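Local structure of bifunctional protein PutA (Bdellovibrio bacteriovorus, 5UR2) at residues K547-K550 with N551-C554; A605-M608 with R609-K613. The protein probably oxidises L-proline to L-glutamate, joining a flavin-dependent proline dehydrogenase to an NAD+-dependent L-glutamate gamma-semialdehyde dehydrogenase in one chain. All blocks are in the same frame, centred on the assembly; numbering follows the deposited sequence.

Contact 1 (K547-K550 with N551-C554); sequences KTWK and NVPC
W549 meets V552 through two first torsions: the indole CG stands opposite the residue's own N (chi1 174°), while V552 has CG1 opposite its N (chi1 173°), which leaves CG2 next to that N and facing the ring. The two residues begin and end a type I beta turn with K550 and N551 at its corners, in the short link by which helix 532-549 gives way to helix 554-570 of the aldehyde dehydrogenase part. CG2 of V552 comes obliquely to the benzo half of the indole, 3.8 Å from W549 CE3. It also rests on the backbone, 3.7 Å from W549 O, so this one methyl spans the carbonyl and the ring. The turn is closed by V552 N donating to W549 O at 3.0 Å, with an N-H...O angle of 157°. One residue earlier, N551 N donates to T548 O at 3.1 Å, a second bond of the same i+3 spacing, so two successive amides hold the chain as it leaves the helix. The indole is buried: R557 and L560 of helix 554-570 and P687 and V690 of a loop pack on it, and its NE1 donates to A656 O. The polar side is looser. K550 and N551 lie side by side and point the same way, K550 CG 3.7 Å from N551 OD1. The lysine chain runs on extended, and its NZ makes a long, weak ion pair with E923 of the second subunit. P553 follows as N-cap of the next helix. A water on the solvent side approaches N551 OD1 at a doubtfully short 2.5 Å and donates to K550 O at 3.0 Å.

Contact 2 (A605-M608 with R609-K613); sequences ARHM and RELQK
H607 and L611, one helical turn apart, make the close-fitting part of the contact. CD1 of L611 sits over the centre of one imidazole face, 3.7 Å from the ring centroid and 13° off the normal, a CH-pi contact whose shortest approach is 3.6 Å to H607 NE2. The same pair is joined through the backbone, L611 N to H607 O at 2.8 Å. M608 is buried: its chain bends at both chi2 (68°) and chi3, which turns CE back to 3.9 Å from L611 CB, the two side chains crossing at about a right angle, while C554, R557 and L961 close over the sulfur-bearing chain. These are the last turns of helix 587-611 in the aldehyde dehydrogenase part, with i to i+4 amide bonds running from A605-R609 to M608-Q612. The outer side is sparser. R606 NH1 and E610 OE1 form an i to i+4 salt bridge of 3.2 Å, guanidinium and carboxylate planes turned 72° apart; the arginine is also held through NH2 by G463 O. R609 heads for helix 554-570 instead, where D562 and E555 take its guanidinium; its CG lies 3.4 Å from A605 O, and NH1 passes A605 CB at 4.0 Å. Exposed Q612 folds back toward R609, its NE2 donating in the amide plane to an in-plane lone pair of R609 O at 3.0 Å.

Overall arrangement
The chain reaches contact 1 first, at the end of helix 532-549, where the turn W549-V552 redirects it into helix 554-570. Helix 572-583 follows, and helix 587-611 then carries the chain to contact 2 at its C-terminal end, ahead of strand 615-616. Each contact is local and closes no long loop. The two stand in series, neither nesting nor crossing, with centres about 15 Å apart. They nevertheless touch: C554, the last residue of contact 1, sets SG 3.6 Å from Q612 CB. Helix 554-570 joins them, starting in contact 1, sending R557 to both W549 and M608, and receiving R609 of contact 2.

Contact 1 (K547-K550 with N551-C554)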
loop_
_atom_site.group_PDB
_atom_site.type_symbol
_atom_site.label_atom_id
_atom_site.label_comp_id
_atom_site.label_asym_id
_atom_site.label_seq_id
_atom_site.Cartn_x
_atom_site.Cartn_y
_atom_site.Cartn_z
ATOM N N LYS B 547 -7.782 20.149 17.568
ATOM C CA LYS B 547 -7.921 21.275 16.642
ATOM C C LYS B 547 -6.569 21.777 16.134
ATOM O O LYS B 547 -6.449 22.173 14.967
ATOM C CB LYS B 547 -8.683 22.407 17.343
ATOM C CG LYS B 547 -8.921 23.638 16.511
ATOM C CD LYS B 547 -9.504 24.775 17.351
ATOM C CE LYS B 547 -10.023 25.915 16.466
ATOM N NZ LYS B 547 -10.941 25.406 15.400
ATOM N N THR B 548 -5.537 21.759 16.979
ATOM C CA THR B 548 -4.205 22.164 16.541
ATOM C C THR B 548 -3.281 20.984 16.262
ATOM O O THR B 548 -2.440 21.069 15.361
ATOM C CB THR B 548 -3.552 23.097 17.576
ATOM O OG1 THR B 548 -3.608 22.497 18.879
ATOM C CG2 THR B 548 -4.251 24.466 17.607
ATOM N N TRP B 549 -3.407 19.889 17.008
ATOM C CA TRP B 549 -2.518 18.751 16.797
ATOM C C TRP B 549 -2.688 18.145 15.408
ATOM O O TRP B 549 -1.717 17.653 14.831
ATOM C CB TRP B 549 -2.768 17.694 17.869
ATOM C CG TRP B 549 -2.009 16.388 17.686
ATOM C CD1 TRP B 549 -2.530 15.188 17.281
ATOM C CD2 TRP B 549 -0.610 16.162 17.906
ATOM N NE1 TRP B 549 -1.545 14.240 17.235
ATOM C CE2 TRP B 549 -0.356 14.812 17.615
ATOM C CE3 TRP B 549 0.450 16.967 18.327
ATOM C CZ2 TRP B 549 0.912 14.249 17.744
ATOM C CZ3 TRP B 549 1.708 16.404 18.433
ATOM C CH2 TRP B 549 1.925 15.060 18.154
ATOM N N LYS B 550 -3.912 18.157 14.867
ATOM C CA LYS B 550 -4.172 17.602 13.541
ATOM C C LYS B 550 -3.415 18.343 12.441
ATOM O O LYS B 550 -3.278 17.815 11.328
ATOM C CB LYS B 550 -5.673 17.638 13.249
ATOM C CG LYS B 550 -6.222 19.047 12.924
ATOM C CD LYS B 550 -7.757 19.041 12.882
ATOM C CE LYS B 550 -8.307 20.416 12.542
ATOM N NZ LYS B 550 -9.799 20.459 12.651
ATOM N N ASN B 551 -2.909 19.539 12.734
ATOM C CA ASN B 551 -2.113 20.315 11.798
ATOM C C ASN B 551 -0.615 20.270 12.092
ATOM O O ASN B 551 0.155 20.912 11.369
ATOM C CB ASN B 551 -2.595 21.770 11.802
ATOM C CG ASN B 551 -4.014 21.894 11.307
ATOM O OD1 ASN B 551 -4.429 21.165 10.409
ATOM N ND2 ASN B 551 -4.772 22.789 11.900
ATOM N N VAL B 552 -0.176 19.565 13.128
ATOM C CA VAL B 552 1.277 19.413 13.301
ATOM C C VAL B 552 1.819 18.554 12.161
ATOM O O VAL B 552 1.250 17.484 11.881
ATOM C CB VAL B 552 1.606 18.789 14.665
ATOM C CG1 VAL B 552 3.107 18.492 14.749
ATOM C CG2 VAL B 552 1.195 19.735 15.828
ATOM N N PRO B 553 2.869 18.986 11.452
ATOM C CA PRO B 553 3.376 18.190 10.322
ATOM C C PRO B 553 3.748 16.770 10.736
ATOM O O PRO B 553 4.230 16.519 11.850
ATOM C CB PRO B 553 4.617 18.974 9.861
ATOM C CG PRO B 553 4.367 20.371 10.302
ATOM C CD PRO B 553 3.606 20.253 11.610
ATOM N N CYS B 554 3.524 15.837 9.807
ATOM C CA CYS B 554 3.780 14.425 10.077
ATOM C C CYS B 554 5.178 14.193 10.625
ATOM O O CYS B 554 5.352 13.439 11.587
ATOM C CB CYS B 554 3.571 13.605 8.803
ATOM S SG CYS B 554 1.874 13.688 8.147
HETATM O O HOH W 1 -4.300 19.184 8.879
#

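Contact 2 (A605-M608 with R609-K613)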
loop_
_atom_site.group_PDB
_atom_site.type_symbol
_atom_site.label_atom_id
_atom_site.label_comp_id
_atom_site.label_asym_id
_atom_site.label_seq_id
_atom_site.Cartn_x
_atom_site.Cartn_y
_atom_site.Cartn_z
ATOM N N ALA B 605 5.979 5.333 13.396
ATOM C CA ALA B 605 6.607 6.584 12.979
ATOM C C ALA B 605 7.174 6.453 11.574
ATOM O O ALA B 605 6.980 7.342 10.730
ATOM C CB ALA B 605 7.692 7.019 13.973
ATOM N N ARG B 606 7.835 5.329 11.289
ATOM C CA ARG B 606 8.325 5.089 9.935
ATOM C C ARG B 606 7.174 5.070 8.931
ATOM O O ARG B 606 7.277 5.658 7.852
ATOM C CB ARG B 606 9.111 3.777 9.889
ATOM C CG ARG B 606 9.615 3.372 8.507
ATOM C CD ARG B 606 10.352 2.018 8.610
ATOM N NE ARG B 606 10.966 1.617 7.351
ATOM C CZ ARG B 606 10.284 1.114 6.325
ATOM N NH1 ARG B 606 8.965 0.958 6.405
ATOM N NH2 ARG B 606 10.916 0.784 5.214
ATOM N N HIS B 607 6.064 4.413 9.273
ATOM C CA HIS B 607 4.947 4.318 8.331
ATOM C C HIS B 607 4.334 5.689 8.053
ATOM O O HIS B 607 4.007 6.005 6.902
ATOM C CB HIS B 607 3.888 3.352 8.862
ATOM C CG HIS B 607 2.991 2.782 7.807
ATOM N ND1 HIS B 607 1.853 2.059 8.109
ATOM C CD2 HIS B 607 3.068 2.817 6.453
ATOM C CE1 HIS B 607 1.269 1.676 6.987
ATOM N NE2 HIS B 607 1.984 2.127 5.969
ATOM N N MET B 608 4.176 6.515 9.093
ATOM C CA MET B 608 3.591 7.835 8.892
ATOM C C MET B 608 4.462 8.671 7.968
ATOM O O MET B 608 3.952 9.434 7.137
ATOM C CB MET B 608 3.407 8.538 10.239
ATOM C CG MET B 608 2.601 9.863 10.182
ATOM S SD MET B 608 0.851 9.539 9.759
ATOM C CE MET B 608 0.769 9.984 8.015
ATOM N N ARG B 609 5.782 8.503 8.074
ATOM C CA ARG B 609 6.698 9.210 7.193
ATOM C C ARG B 609 6.533 8.773 5.749
ATOM O O ARG B 609 6.711 9.596 4.840
ATOM C CB ARG B 609 8.134 9.007 7.662
ATOM C CG ARG B 609 8.453 9.785 8.929
ATOM C CD ARG B 609 9.875 9.487 9.423
ATOM N NE ARG B 609 10.256 10.478 10.407
ATOM C CZ ARG B 609 10.581 10.207 11.668
ATOM N NH1 ARG B 609 10.595 8.953 12.100
ATOM N NH2 ARG B 609 10.904 11.200 12.494
ATOM N N GLU B 610 6.153 7.510 5.511
ATOM C CA GLU B 610 5.796 7.111 4.151
ATOM C C GLU B 610 4.444 7.692 3.737
ATOM O O GLU B 610 4.308 8.236 2.636
ATOM C CB GLU B 610 5.778 5.588 4.008
ATOM C CG GLU B 610 7.112 4.909 4.197
ATOM C CD GLU B 610 6.994 3.398 4.113
ATOM O OE1 GLU B 610 6.656 2.762 5.139
ATOM O OE2 GLU B 610 7.216 2.849 3.008
ATOM N N LEU B 611 3.420 7.565 4.598
ATOM C CA LEU B 611 2.054 7.919 4.211
ATOM C C LEU B 611 1.821 9.433 4.117
ATOM O O LEU B 611 0.787 9.845 3.587
ATOM C CB LEU B 611 1.060 7.281 5.198
ATOM C CG LEU B 611 0.994 5.739 5.156
ATOM C CD1 LEU B 611 0.094 5.188 6.237
ATOM C CD2 LEU B 611 0.568 5.180 3.810
ATOM N N GLN B 612 2.739 10.272 4.620
ATOM C CA GLN B 612 2.591 11.719 4.466
ATOM C C GLN B 612 2.734 12.151 3.016
ATOM O O GLN B 612 2.319 13.257 2.666
ATOM C CB GLN B 612 3.639 12.473 5.299
ATOM C CG GLN B 612 5.062 12.416 4.660
ATOM C CD GLN B 612 6.115 13.096 5.525
ATOM O OE1 GLN B 612 5.943 14.242 5.954
ATOM N NE2 GLN B 612 7.203 12.378 5.807
ATOM N N LYS B 613 3.331 11.323 2.176
ATOM C CA LYS B 613 3.601 11.725 0.813
ATOM C C LYS B 613 2.342 11.548 -0.025
ATOM O O LYS B 613 1.801 10.438 -0.084
ATOM C CB LYS B 613 4.732 10.906 0.223
ATOM C CG LYS B 613 5.093 11.343 -1.187
ATOM C CD LYS B 613 6.197 10.483 -1.813
ATOM C CE LYS B 613 6.531 10.976 -3.216
ATOM N NZ LYS B 613 7.278 9.945 -3.985
#